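Local coordinates for protein SSD1 (Saccharomyces cerevisiae S288C, PDB 7AM1), which binds untranslated regions of mRNAs and represses their translation as a non-enzymatic member of the RNase II family, this piece comprising its nuclease-like region, at residues S5-Y10 and K288-T293; G28-N33 and N61-G66; D39-T44 and D51-G56; G66-V71 and A211-I216; K256-A261 and L295-I300. All blocks are in the same frame, centred on the assembly; numbering follows the deposited sequence.

Contact 1: residues S5-Y10 and K288-T293; sequences SLFAPY and KRWPIT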
# COMPACT_ATOMS: atom_id res chain seq x y z
N SER A 5 -7.88 -22.45 -28.26
CA SER A 5 -7.59 -21.93 -26.91
C SER A 5 -6.95 -23.01 -26.02
O SER A 5 -7.49 -23.39 -24.98
CB SER A 5 -8.87 -21.39 -26.28
OG SER A 5 -8.58 -20.51 -25.21
N LEU A 6 -5.79 -23.52 -26.45
CA LEU A 6 -5.06 -24.58 -25.77
C LEU A 6 -3.67 -24.10 -25.35
O LEU A 6 -2.99 -23.42 -26.12
CB LEU A 6 -4.90 -25.80 -26.67
CG LEU A 6 -6.20 -26.48 -27.10
CD1 LEU A 6 -6.07 -26.99 -28.51
CD2 LEU A 6 -6.48 -27.62 -26.13
N PHE A 7 -3.26 -24.45 -24.12
CA PHE A 7 -1.99 -23.99 -23.57
C PHE A 7 -0.80 -24.62 -24.29
O PHE A 7 -0.79 -25.82 -24.57
CB PHE A 7 -1.89 -24.35 -22.08
CG PHE A 7 -2.80 -23.57 -21.18
CD1 PHE A 7 -2.87 -22.19 -21.27
CD2 PHE A 7 -3.59 -24.22 -20.24
CE1 PHE A 7 -3.71 -21.48 -20.44
CE2 PHE A 7 -4.43 -23.50 -19.40
CZ PHE A 7 -4.49 -22.13 -19.50
N ALA A 8 0.22 -23.80 -24.55
CA ALA A 8 1.44 -24.27 -25.20
C ALA A 8 2.50 -24.65 -24.16
O ALA A 8 2.66 -23.94 -23.16
CB ALA A 8 2.01 -23.19 -26.11
N PRO A 9 3.23 -25.74 -24.36
CA PRO A 9 4.32 -26.06 -23.42
C PRO A 9 5.37 -24.96 -23.41
O PRO A 9 5.60 -24.28 -24.41
CB PRO A 9 4.88 -27.38 -23.96
CG PRO A 9 4.50 -27.40 -25.41
CD PRO A 9 3.17 -26.70 -25.48
N TYR A 10 6.00 -24.79 -22.25
CA TYR A 10 7.01 -23.75 -22.09
C TYR A 10 8.27 -24.08 -22.89
O TYR A 10 8.63 -25.24 -23.09
CB TYR A 10 7.39 -23.59 -20.62
CG TYR A 10 6.29 -23.09 -19.71
CD1 TYR A 10 5.47 -22.04 -20.09
CD2 TYR A 10 6.10 -23.66 -18.46
CE1 TYR A 10 4.48 -21.57 -19.24
CE2 TYR A 10 5.11 -23.21 -17.61
CZ TYR A 10 4.30 -22.16 -18.01
OH TYR A 10 3.32 -21.71 -17.15
N LYS A 288 0.55 -26.40 -6.57
CA LYS A 288 1.56 -27.43 -6.77
C LYS A 288 1.93 -27.65 -8.23
O LYS A 288 3.10 -27.87 -8.54
CB LYS A 288 1.09 -28.75 -6.15
CG LYS A 288 2.15 -29.42 -5.29
CD LYS A 288 1.80 -30.86 -4.96
CE LYS A 288 2.92 -31.52 -4.15
NZ LYS A 288 2.61 -32.93 -3.81
N ARG A 289 0.96 -27.63 -9.14
CA ARG A 289 1.26 -27.91 -10.54
C ARG A 289 0.15 -27.32 -11.40
O ARG A 289 -0.98 -27.13 -10.95
CB ARG A 289 1.39 -29.41 -10.82
CG ARG A 289 0.10 -30.19 -10.58
CD ARG A 289 0.31 -31.70 -10.61
NE ARG A 289 -0.98 -32.39 -10.62
CZ ARG A 289 -1.69 -32.65 -11.71
NH1 ARG A 289 -1.25 -32.29 -12.91
NH2 ARG A 289 -2.86 -33.27 -11.60
N TRP A 290 0.50 -27.03 -12.65
CA TRP A 290 -0.47 -26.56 -13.63
C TRP A 290 0.02 -26.97 -15.01
O TRP A 290 0.75 -26.22 -15.68
CB TRP A 290 -0.68 -25.05 -13.55
CG TRP A 290 -1.90 -24.58 -14.28
CD1 TRP A 290 -2.70 -25.32 -15.11
CD2 TRP A 290 -2.45 -23.26 -14.26
NE1 TRP A 290 -3.72 -24.53 -15.59
CE2 TRP A 290 -3.58 -23.27 -15.09
CE3 TRP A 290 -2.08 -22.07 -13.62
CZ2 TRP A 290 -4.36 -22.13 -15.30
CZ3 TRP A 290 -2.86 -20.95 -13.82
CH2 TRP A 290 -3.98 -20.99 -14.65
N PRO A 291 -0.33 -28.17 -15.46
CA PRO A 291 0.11 -28.62 -16.78
C PRO A 291 -0.78 -28.05 -17.88
O PRO A 291 -1.87 -27.53 -17.64
CB PRO A 291 -0.03 -30.14 -16.69
CG PRO A 291 -1.18 -30.34 -15.74
CD PRO A 291 -1.14 -29.18 -14.76
N ILE A 292 -0.29 -28.16 -19.12
CA ILE A 292 -1.04 -27.65 -20.26
C ILE A 292 -2.37 -28.37 -20.42
O ILE A 292 -3.27 -27.87 -21.10
CB ILE A 292 -0.21 -27.75 -21.55
CG1 ILE A 292 0.08 -29.22 -21.89
CG2 ILE A 292 1.08 -26.95 -21.41
CD1 ILE A 292 0.90 -29.40 -23.15
N THR A 293 -2.51 -29.55 -19.83
CA THR A 293 -3.72 -30.36 -19.99
C THR A 293 -4.85 -29.97 -19.04
O THR A 293 -5.92 -30.58 -19.11
CB THR A 293 -3.39 -31.84 -19.80
OG1 THR A 293 -2.69 -32.02 -18.56
CG2 THR A 293 -2.55 -32.36 -20.96

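Contact 2: residues G28-N33 and N61-G66; sequences GILRVN and NRALEG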
# COMPACT_ATOMS: atom_id res chain seq x y z
N GLY A 28 9.77 -9.92 -18.10
CA GLY A 28 9.03 -8.95 -17.31
C GLY A 28 8.20 -9.65 -16.26
O GLY A 28 8.11 -10.88 -16.22
N ILE A 29 7.59 -8.83 -15.41
CA ILE A 29 6.80 -9.30 -14.28
C ILE A 29 5.34 -9.29 -14.68
O ILE A 29 4.83 -8.29 -15.18
CB ILE A 29 7.05 -8.43 -13.03
CG1 ILE A 29 8.51 -8.54 -12.59
CG2 ILE A 29 6.13 -8.85 -11.90
CD1 ILE A 29 8.90 -9.90 -12.03
N LEU A 30 4.66 -10.42 -14.47
CA LEU A 30 3.25 -10.54 -14.82
C LEU A 30 2.37 -9.94 -13.72
O LEU A 30 2.59 -10.21 -12.53
CB LEU A 30 2.89 -12.01 -15.03
CG LEU A 30 1.47 -12.32 -15.51
CD1 LEU A 30 1.43 -12.52 -17.01
CD2 LEU A 30 0.92 -13.54 -14.79
N ARG A 31 1.38 -9.16 -14.12
CA ARG A 31 0.39 -8.61 -13.19
C ARG A 31 -0.99 -8.78 -13.80
O ARG A 31 -1.25 -8.29 -14.90
CB ARG A 31 0.68 -7.13 -12.91
CG ARG A 31 2.07 -6.85 -12.34
CD ARG A 31 2.17 -7.19 -10.86
NE ARG A 31 3.46 -6.82 -10.29
CZ ARG A 31 3.98 -7.36 -9.19
NH1 ARG A 31 3.33 -8.31 -8.53
NH2 ARG A 31 5.17 -6.96 -8.75
N VAL A 32 -1.87 -9.48 -13.09
CA VAL A 32 -3.22 -9.72 -13.58
C VAL A 32 -4.11 -8.55 -13.20
O VAL A 32 -3.97 -7.97 -12.11
CB VAL A 32 -3.77 -11.06 -13.05
CG1 VAL A 32 -2.63 -12.05 -12.76
CG2 VAL A 32 -4.64 -10.86 -11.84
N ASN A 33 -5.00 -8.17 -14.11
CA ASN A 33 -5.97 -7.12 -13.84
C ASN A 33 -7.03 -7.65 -12.87
O ASN A 33 -7.86 -8.48 -13.25
CB ASN A 33 -6.61 -6.63 -15.13
N ASN A 61 -0.75 -18.48 -20.33
CA ASN A 61 -0.07 -19.77 -20.28
C ASN A 61 0.30 -20.18 -18.86
O ASN A 61 1.44 -20.57 -18.57
CB ASN A 61 1.16 -19.78 -21.19
CG ASN A 61 1.59 -21.17 -21.56
OD1 ASN A 61 0.90 -22.15 -21.25
ND2 ASN A 61 2.71 -21.28 -22.25
N ARG A 62 -0.68 -20.12 -17.97
CA ARG A 62 -0.59 -20.69 -16.63
C ARG A 62 0.36 -19.93 -15.71
O ARG A 62 0.64 -20.39 -14.60
CB ARG A 62 -0.17 -22.17 -16.71
CG ARG A 62 -1.09 -23.00 -17.61
CD ARG A 62 -0.46 -24.31 -18.06
NE ARG A 62 0.64 -24.08 -19.00
CZ ARG A 62 1.83 -24.68 -18.94
NH1 ARG A 62 2.09 -25.56 -17.98
NH2 ARG A 62 2.75 -24.39 -19.84
N ALA A 63 0.86 -18.78 -16.13
CA ALA A 63 1.69 -17.96 -15.26
C ALA A 63 0.85 -17.39 -14.12
O ALA A 63 -0.37 -17.22 -14.25
CB ALA A 63 2.36 -16.83 -16.04
N LEU A 64 1.50 -17.13 -12.99
CA LEU A 64 0.82 -16.59 -11.83
C LEU A 64 1.26 -15.15 -11.57
O LEU A 64 2.32 -14.71 -12.02
CB LEU A 64 1.09 -17.44 -10.58
CG LEU A 64 0.65 -18.90 -10.61
CD1 LEU A 64 1.15 -19.62 -9.37
CD2 LEU A 64 -0.86 -19.03 -10.74
N GLU A 65 0.42 -14.43 -10.83
CA GLU A 65 0.74 -13.09 -10.36
C GLU A 65 2.14 -13.06 -9.76
O GLU A 65 2.50 -13.92 -8.95
CB GLU A 65 -0.29 -12.64 -9.33
CG GLU A 65 0.04 -11.32 -8.63
CD GLU A 65 -0.25 -10.12 -9.50
OE1 GLU A 65 0.21 -9.01 -9.15
OE2 GLU A 65 -0.93 -10.28 -10.54
N GLY A 66 2.94 -12.08 -10.18
CA GLY A 66 4.27 -11.88 -9.66
C GLY A 66 5.36 -12.67 -10.35
O GLY A 66 6.54 -12.41 -10.12

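Contact 3: residues D39-T44 and D51-G56; sequences DAWVST and DIYICG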
# COMPACT_ATOMS: atom_id res chain seq x y z
N ASP A 39 -7.40 -10.84 -18.32
CA ASP A 39 -6.28 -10.15 -18.94
C ASP A 39 -5.17 -9.93 -17.92
O ASP A 39 -5.37 -10.04 -16.71
CB ASP A 39 -6.73 -8.81 -19.54
CG ASP A 39 -7.80 -8.98 -20.59
OD1 ASP A 39 -7.90 -10.09 -21.17
OD2 ASP A 39 -8.54 -8.01 -20.85
N ALA A 40 -4.00 -9.58 -18.44
CA ALA A 40 -2.82 -9.37 -17.61
C ALA A 40 -1.87 -8.47 -18.38
O ALA A 40 -1.96 -8.32 -19.60
CB ALA A 40 -2.15 -10.69 -17.24
N TRP A 41 -0.95 -7.86 -17.63
CA TRP A 41 0.11 -7.04 -18.20
C TRP A 41 1.45 -7.57 -17.73
O TRP A 41 1.57 -8.14 -16.64
CB TRP A 41 -0.07 -5.57 -17.79
CG TRP A 41 -1.36 -5.01 -18.28
CD1 TRP A 41 -2.58 -5.10 -17.66
CD2 TRP A 41 -1.59 -4.28 -19.49
NE1 TRP A 41 -3.54 -4.48 -18.42
CE2 TRP A 41 -2.96 -3.96 -19.54
CE3 TRP A 41 -0.76 -3.85 -20.54
CZ2 TRP A 41 -3.52 -3.24 -20.59
CZ3 TRP A 41 -1.32 -3.14 -21.58
CH2 TRP A 41 -2.69 -2.84 -21.60
N VAL A 42 2.47 -7.39 -18.57
CA VAL A 42 3.84 -7.72 -18.21
C VAL A 42 4.64 -6.43 -18.29
O VAL A 42 4.78 -5.85 -19.37
CB VAL A 42 4.43 -8.81 -19.11
CG1 VAL A 42 5.90 -9.00 -18.82
CG2 VAL A 42 3.67 -10.12 -18.90
N SER A 43 5.15 -5.98 -17.15
CA SER A 43 5.93 -4.76 -17.08
C SER A 43 7.40 -5.06 -17.35
O SER A 43 7.96 -5.99 -16.76
CB SER A 43 5.77 -4.08 -15.72
OG SER A 43 6.09 -4.97 -14.67
N THR A 44 8.00 -4.30 -18.25
CA THR A 44 9.41 -4.42 -18.56
C THR A 44 10.20 -3.47 -17.66
O THR A 44 9.75 -2.38 -17.31
CB THR A 44 9.67 -4.09 -20.03
OG1 THR A 44 9.22 -2.75 -20.30
CG2 THR A 44 8.91 -5.05 -20.93
N ASP A 51 4.11 -1.52 -21.07
CA ASP A 51 3.81 -2.86 -20.60
C ASP A 51 3.23 -3.68 -21.75
O ASP A 51 2.64 -3.13 -22.69
CB ASP A 51 2.82 -2.84 -19.43
CG ASP A 51 3.43 -2.31 -18.16
OD1 ASP A 51 4.66 -2.11 -18.12
OD2 ASP A 51 2.67 -2.08 -17.19
N ILE A 52 3.38 -4.99 -21.66
CA ILE A 52 2.92 -5.91 -22.70
C ILE A 52 1.57 -6.47 -22.29
O ILE A 52 1.43 -7.05 -21.20
CB ILE A 52 3.93 -7.03 -22.97
CG1 ILE A 52 5.25 -6.43 -23.48
CG2 ILE A 52 3.37 -8.02 -23.97
CD1 ILE A 52 6.48 -7.23 -23.12
N TYR A 53 0.57 -6.30 -23.15
CA TYR A 53 -0.77 -6.79 -22.90
C TYR A 53 -0.84 -8.30 -23.14
O TYR A 53 -0.34 -8.79 -24.16
CB TYR A 53 -1.77 -6.05 -23.78
CG TYR A 53 -3.21 -6.48 -23.64
CD1 TYR A 53 -3.84 -6.44 -22.41
CD2 TYR A 53 -3.94 -6.91 -24.74
CE1 TYR A 53 -5.16 -6.82 -22.27
CE2 TYR A 53 -5.26 -7.30 -24.61
CZ TYR A 53 -5.86 -7.25 -23.37
OH TYR A 53 -7.18 -7.63 -23.23
N ILE A 54 -1.45 -9.02 -22.21
CA ILE A 54 -1.62 -10.47 -22.30
C ILE A 54 -3.11 -10.75 -22.30
O ILE A 54 -3.78 -10.61 -21.27
CB ILE A 54 -0.93 -11.21 -21.14
CG1 ILE A 54 0.52 -10.73 -20.97
CG2 ILE A 54 -0.97 -12.72 -21.39
CD1 ILE A 54 1.43 -11.02 -22.15
N CYS A 55 -3.64 -11.16 -23.45
CA CYS A 55 -5.07 -11.30 -23.66
C CYS A 55 -5.50 -12.74 -23.40
O CYS A 55 -5.06 -13.66 -24.10
CB CYS A 55 -5.45 -10.88 -25.08
SG CYS A 55 -7.22 -10.89 -25.41
N GLY A 56 -6.38 -12.92 -22.42
CA GLY A 56 -7.00 -14.21 -22.19
C GLY A 56 -6.11 -15.18 -21.43
O GLY A 56 -4.93 -14.93 -21.18

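Contact 4: residues G66-V71 and A211-I216; sequences GDLVAV and AVLDRI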
# COMPACT_ATOMS: atom_id res chain seq x y z
N GLY A 66 2.94 -12.08 -10.18
CA GLY A 66 4.27 -11.88 -9.66
C GLY A 66 5.36 -12.67 -10.35
O GLY A 66 6.54 -12.41 -10.12
N ASP A 67 4.99 -13.64 -11.19
CA ASP A 67 5.97 -14.41 -11.93
C ASP A 67 6.83 -13.49 -12.80
O ASP A 67 6.33 -12.53 -13.39
CB ASP A 67 5.29 -15.45 -12.83
CG ASP A 67 4.82 -16.67 -12.07
OD1 ASP A 67 5.05 -16.77 -10.85
OD2 ASP A 67 4.21 -17.56 -12.72
N LEU A 68 8.11 -13.81 -12.88
CA LEU A 68 8.95 -13.34 -13.97
C LEU A 68 8.73 -14.26 -15.17
O LEU A 68 8.95 -15.47 -15.07
CB LEU A 68 10.42 -13.33 -13.56
CG LEU A 68 11.41 -12.84 -14.62
CD1 LEU A 68 11.22 -11.36 -14.89
CD2 LEU A 68 12.84 -13.14 -14.19
N VAL A 69 8.28 -13.69 -16.29
CA VAL A 69 7.92 -14.48 -17.46
C VAL A 69 8.70 -13.99 -18.67
O VAL A 69 9.11 -12.82 -18.75
CB VAL A 69 6.41 -14.42 -17.75
CG1 VAL A 69 5.63 -15.12 -16.64
CG2 VAL A 69 5.94 -12.98 -17.89
N ALA A 70 8.92 -14.90 -19.62
CA ALA A 70 9.39 -14.57 -20.95
C ALA A 70 8.18 -14.49 -21.88
O ALA A 70 7.38 -15.44 -21.94
CB ALA A 70 10.38 -15.62 -21.45
N VAL A 71 8.03 -13.37 -22.57
CA VAL A 71 6.88 -13.15 -23.45
C VAL A 71 7.39 -12.94 -24.87
O VAL A 71 8.42 -12.30 -25.09
CB VAL A 71 5.99 -11.98 -23.00
CG1 VAL A 71 6.16 -11.72 -21.51
CG2 VAL A 71 6.25 -10.72 -23.81
N ALA A 211 7.36 -18.89 -21.25
CA ALA A 211 8.08 -19.58 -20.19
C ALA A 211 7.95 -18.78 -18.91
O ALA A 211 7.78 -17.56 -18.94
CB ALA A 211 9.56 -19.77 -20.55
N VAL A 212 8.01 -19.48 -17.78
CA VAL A 212 8.12 -18.85 -16.47
C VAL A 212 9.59 -18.87 -16.09
O VAL A 212 10.19 -19.94 -15.96
CB VAL A 212 7.26 -19.56 -15.42
CG1 VAL A 212 7.49 -18.93 -14.04
CG2 VAL A 212 5.78 -19.51 -15.80
N LEU A 213 10.17 -17.69 -15.91
CA LEU A 213 11.59 -17.61 -15.61
C LEU A 213 11.87 -17.71 -14.11
O LEU A 213 12.86 -18.33 -13.71
CB LEU A 213 12.17 -16.31 -16.17
CG LEU A 213 11.96 -16.09 -17.67
CD1 LEU A 213 12.49 -14.74 -18.12
CD2 LEU A 213 12.61 -17.21 -18.49
N ASP A 214 11.01 -17.13 -13.28
CA ASP A 214 11.22 -17.20 -11.84
C ASP A 214 9.90 -17.01 -11.12
O ASP A 214 9.00 -16.30 -11.59
CB ASP A 214 12.25 -16.15 -11.39
CG ASP A 214 12.96 -16.54 -10.11
OD1 ASP A 214 12.73 -17.65 -9.60
OD2 ASP A 214 13.78 -15.73 -9.62
N ARG A 215 9.79 -17.66 -9.96
CA ARG A 215 8.63 -17.57 -9.09
C ARG A 215 9.10 -17.76 -7.66
O ARG A 215 9.84 -18.71 -7.38
CB ARG A 215 7.58 -18.62 -9.46
CG ARG A 215 6.42 -18.72 -8.48
CD ARG A 215 5.41 -19.78 -8.94
NE ARG A 215 4.88 -19.52 -10.28
CZ ARG A 215 4.27 -20.42 -11.04
NH1 ARG A 215 4.12 -21.67 -10.61
NH2 ARG A 215 3.82 -20.08 -12.24
N ILE A 216 8.71 -16.86 -6.77
CA ILE A 216 9.02 -17.06 -5.35
C ILE A 216 8.34 -18.36 -4.95
O ILE A 216 7.11 -18.47 -5.08
CB ILE A 216 8.55 -15.88 -4.49
CG1 ILE A 216 9.15 -14.56 -5.00
CG2 ILE A 216 8.92 -16.12 -3.04
CD1 ILE A 216 10.65 -14.43 -4.81
O HOH W 1 6.95 -14.49 -7.85

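Contact 5: residues K256-A261 and L295-I300; sequences KVPLIA and LHPFGI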
# COMPACT_ATOMS: atom_id res chain seq x y z
N LYS A 256 -6.67 -12.13 -7.77
CA LYS A 256 -5.69 -12.29 -8.84
C LYS A 256 -5.19 -13.73 -8.96
O LYS A 256 -4.38 -14.01 -9.84
CB LYS A 256 -4.52 -11.34 -8.64
CG LYS A 256 -4.91 -9.87 -8.67
CD LYS A 256 -3.68 -8.97 -8.63
CE LYS A 256 -3.24 -8.73 -7.20
NZ LYS A 256 -2.44 -9.88 -6.70
N VAL A 257 -5.67 -14.61 -8.10
CA VAL A 257 -5.26 -16.02 -8.08
C VAL A 257 -6.45 -16.84 -8.58
O VAL A 257 -7.56 -16.66 -8.07
CB VAL A 257 -4.85 -16.48 -6.67
CG1 VAL A 257 -4.28 -17.89 -6.71
CG2 VAL A 257 -3.84 -15.51 -6.05
N PRO A 258 -6.26 -17.71 -9.56
CA PRO A 258 -7.40 -18.49 -10.06
C PRO A 258 -7.86 -19.50 -9.02
O PRO A 258 -7.17 -19.79 -8.04
CB PRO A 258 -6.84 -19.19 -11.30
CG PRO A 258 -5.38 -19.29 -11.05
CD PRO A 258 -5.00 -18.08 -10.23
N LEU A 259 -9.07 -20.02 -9.24
CA LEU A 259 -9.53 -21.16 -8.47
C LEU A 259 -8.50 -22.28 -8.55
O LEU A 259 -7.88 -22.50 -9.60
CB LEU A 259 -10.88 -21.67 -8.98
CG LEU A 259 -12.10 -20.77 -8.76
CD1 LEU A 259 -13.33 -21.37 -9.45
CD2 LEU A 259 -12.35 -20.53 -7.28
N ILE A 260 -8.30 -22.97 -7.43
CA ILE A 260 -7.31 -24.03 -7.33
C ILE A 260 -8.05 -25.34 -7.11
O ILE A 260 -8.89 -25.44 -6.21
CB ILE A 260 -6.30 -23.78 -6.20
CG1 ILE A 260 -5.61 -22.43 -6.39
CG2 ILE A 260 -5.30 -24.92 -6.14
CD1 ILE A 260 -4.80 -21.95 -5.18
N ALA A 261 -7.74 -26.34 -7.93
CA ALA A 261 -8.31 -27.67 -7.76
C ALA A 261 -7.54 -28.39 -6.66
O ALA A 261 -6.32 -28.53 -6.73
CB ALA A 261 -8.25 -28.45 -9.07
N LEU A 295 -7.22 -26.70 -17.34
CA LEU A 295 -7.61 -25.30 -17.41
C LEU A 295 -7.34 -24.56 -16.11
O LEU A 295 -7.39 -23.32 -16.10
CB LEU A 295 -9.10 -25.18 -17.75
CG LEU A 295 -9.49 -25.58 -19.17
CD1 LEU A 295 -11.01 -25.63 -19.33
CD2 LEU A 295 -8.87 -24.62 -20.17
N HIS A 296 -7.04 -25.28 -15.03
CA HIS A 296 -6.88 -24.71 -13.70
C HIS A 296 -5.66 -25.30 -13.04
O HIS A 296 -5.26 -26.44 -13.34
CB HIS A 296 -8.11 -25.00 -12.84
CG HIS A 296 -8.60 -26.41 -12.97
ND1 HIS A 296 -9.68 -26.75 -13.76
CD2 HIS A 296 -8.13 -27.57 -12.46
CE1 HIS A 296 -9.86 -28.06 -13.71
NE2 HIS A 296 -8.94 -28.58 -12.93
N PRO A 297 -5.01 -24.57 -12.13
CA PRO A 297 -3.91 -25.15 -11.37
C PRO A 297 -4.42 -26.14 -10.33
O PRO A 297 -5.59 -26.14 -9.94
CB PRO A 297 -3.26 -23.93 -10.70
CG PRO A 297 -4.36 -22.94 -10.58
CD PRO A 297 -5.25 -23.16 -11.78
N PHE A 298 -3.52 -27.03 -9.93
CA PHE A 298 -3.75 -27.95 -8.83
C PHE A 298 -2.92 -27.51 -7.63
O PHE A 298 -1.85 -26.93 -7.78
CB PHE A 298 -3.40 -29.39 -9.23
CG PHE A 298 -4.24 -29.93 -10.35
CD1 PHE A 298 -5.47 -30.53 -10.10
CD2 PHE A 298 -3.81 -29.84 -11.66
CE1 PHE A 298 -6.24 -31.02 -11.13
CE2 PHE A 298 -4.58 -30.33 -12.70
CZ PHE A 298 -5.80 -30.92 -12.44
N GLY A 299 -3.43 -27.80 -6.44
CA GLY A 299 -2.78 -27.35 -5.22
C GLY A 299 -2.99 -28.28 -4.05
O GLY A 299 -3.57 -29.36 -4.21
N ILE A 300 -2.52 -27.88 -2.87
CA ILE A 300 -2.66 -28.67 -1.66
C ILE A 300 -3.22 -27.77 -0.57
O ILE A 300 -3.08 -26.54 -0.61
CB ILE A 300 -1.31 -29.28 -1.21
CG1 ILE A 300 -0.31 -28.16 -0.90
CG2 ILE A 300 -0.75 -30.18 -2.29
CD1 ILE A 300 1.05 -28.64 -0.38

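Contact 1: residues S5-Y10 and K288-T293
F7 sits between I292 and W290, and nonpolar contact carries nearly all of this surface interface. Its CB lies 3.8 Å from CB of I292, and the ring then passes the I292 backbone, whose O approaches CD2 at 3.8 Å from the ring edge, near the ring plane. At its far end the phenyl reaches the indole: F7 CE2 is 4.0 Å from W290 NE1, and F7 CZ is 4.2 Å from W290 CZ2. The ring planes stand 85° apart, but the approach is oblique. The branches of I292 extend the contact: with CG1 set between the backbone N and the carbonyl carbon (chi1 64°), CG2 lies beside the carbonyl oxygens of F7 and A8, 3.8 Å from A8 O, and CD1 of I292 packs on CD of P9 at 4.2 Å.

No hydrogen bond joins the two segments directly. W290 NE1 is engaged by S294 O, and the polar backbone is tied through a third party: R62 NH1 donates to W290 O, while N61 ND2 holds A8 O. The result is an extended N-terminal arm laid against the loop that follows strand 281-289, at the margin of the antiparallel sheet of the second cold-shock domain, a member of the OB-fold class.

Contact 2: residues G28-N33 and N61-G66
L30 and G66 are joined where the loop 61-66 swings across the end of strand 26-32, the touching parts running 106° apart, by a bond from G66 N to L30 O of 3.0 Å. G66 has a positive phi, at which any CB would press on the carbonyl O of E65. The side chain of E65 supplies the other grips. Its CG is anti to the backbone N (chi1 173°) and the chain bends at chi2 (77°), which brings the carboxylate back over R31 and V32. OE2 of E65 takes the amide N of V32 at 2.8 Å, nearly along the C-O direction, and OE1 forms a longer salt bridge of 3.3 Å with R31 NH1. That nitrogen approaches from above the carboxylate plane, although OE1 lies in the guanidinium plane; I29 CG2 sits over one guanidinium face. On the inner side, L30 CD2 packs on A63 CB at 3.8 Å and against L64 O. With an alanine in place of E65, the V32 amide would probably lose its acceptor and R31 its anionic mate. One carboxylate thus serves both a strand amide and a surface arginine, with K256 adding a weak, long ion pair at OE1; these partners probably favour its charged form.

Contact 3: residues D39-T44 and D51-G56
D39 and Y53 meet because CG of Y53 is anti to its backbone N (chi1 179°), which extends the phenol along the sheet, while CG of D39 lies beside its own N (chi1 -60°). Y53 OH donates to D39 OD2 at 2.8 Å, coming in from well above the carboxylate plane, and the other oxygen, D39 OD1, takes a weak bond of 3.4 Å from G56 N. On this same face, CB of Y53 makes a CH-pi contact over the six-membered ring of W41, 3.7 Å from CZ3; the two aromatic rings meet obliquely. Strands 39-43 and 52-55 form an antiparallel beta hairpin within a five-stranded sheet whose 1-2-3-5-4 order, closed by its end strands, is consistent with the OB fold of a first cold-shock domain in this family. A40-I54 and V42-I52 are hydrogen-bonded pairs, W41-Y53 a non-hydrogen-bonded one. The face bearing A40, V42, I52 and I54 is buried: CG2 of V42 touches CG1 of I54 at 3.8 Å, and CG2 of T44 meets CD1 of I52 at 3.9 Å, beside V71 of strand 68-73.

Contact 4: residues G66-V71 and A211-I216
L213 and D214 both face L68, a classic beta bulge that shifts the register of the antiparallel pair by one residue. L68 O is gripped twice as a result, by L213 N at 2.7 Å and more loosely by D214 N at 3.2 Å, the two amides arriving from the same face of its carbonyl plane. L68 N returns a bond to D214 O, and past the bulge A70 N reaches A211 O. The extra residue puts its side chain to use: CB of L213 packs on CD2 of L68 at 3.8 Å, and CD2 of L213 on CB of A70 at 4.0 Å.

Beyond the strand, R215 holds D67 side-on. Its chain runs straight to CD and then bends at chi3 (-58°), bringing NE to D67 OD1 at 2.8 Å and NH2 to D67 OD2 at 2.6 Å, both on syn sides, with the two planar groups only 17° apart. L64 N also binds D67 OD2. A leucine in place of R215 would probably leave the buried carboxylate of D67 without its charged mate and freer to turn. A bulged pairing of strands 68-73 and 206-214, latched by a bidentate salt bridge, is consistent with the five-stranded sheet of an OB-type first cold-shock domain, as in relatives of the RNase II family.

Contact 5: residues K256-A261 and L295-I300
A261 sets its CB against two neighbouring rings, 3.5 Å from CD2 of H296 and 3.6 Å from CD1 of F298, both met obliquely. Its backbone is gripped on both sides of F298: A261 N donates to P297 O at 3.0 Å, and A261 O accepts from G299 N, also at 3.0 Å. This is the bonding pattern of a single parallel bridge. Next to it, CG2 of I260 comes within 3.4 Å of G299 N; a side chain on G299 would run into that methyl. P258 and P297 close the other end, CG to CG at 3.8 Å, and the P297 ring covers L259 O, which is buried with no polar partner in the model.

H296 is placed by its chi1 of 44°, with CG between the backbone N and the carbonyl carbon, so that CD2 lies above one face of the F298 ring, toward its rim. W249 meets the imidazole ring edge-to-face, and R289 forms a cation-pi pair with F298. W290 touches both prolines. Strands 260-263 and 298-307 are the outermost strands of the five-stranded CSD2 sheet, and their meeting is consistent with the closure of an OB barrel, with I260 inside against F221, F250 and I287.

From the N terminus, the arm 5-10 opens contact 1, which closes only at 288-293 and encloses contacts 2, 3 and 4. Contact 2 starts on strand 26-32 and closes at 61-66; the hairpin of contact 3 is nested inside it. Contact 4 follows in series, sharing G66 with contact 2, and its long loop returns on strand 206-214. Together these three build one five-stranded sheet. Contact 5 lies in the second cold-shock domain and crosses contact 1, since 288-293 falls between its segments. N61 and R62 bind the arm and W290, and K256 touches V32 and E65, so contacts 1, 2 and 5 tie the two sheets together.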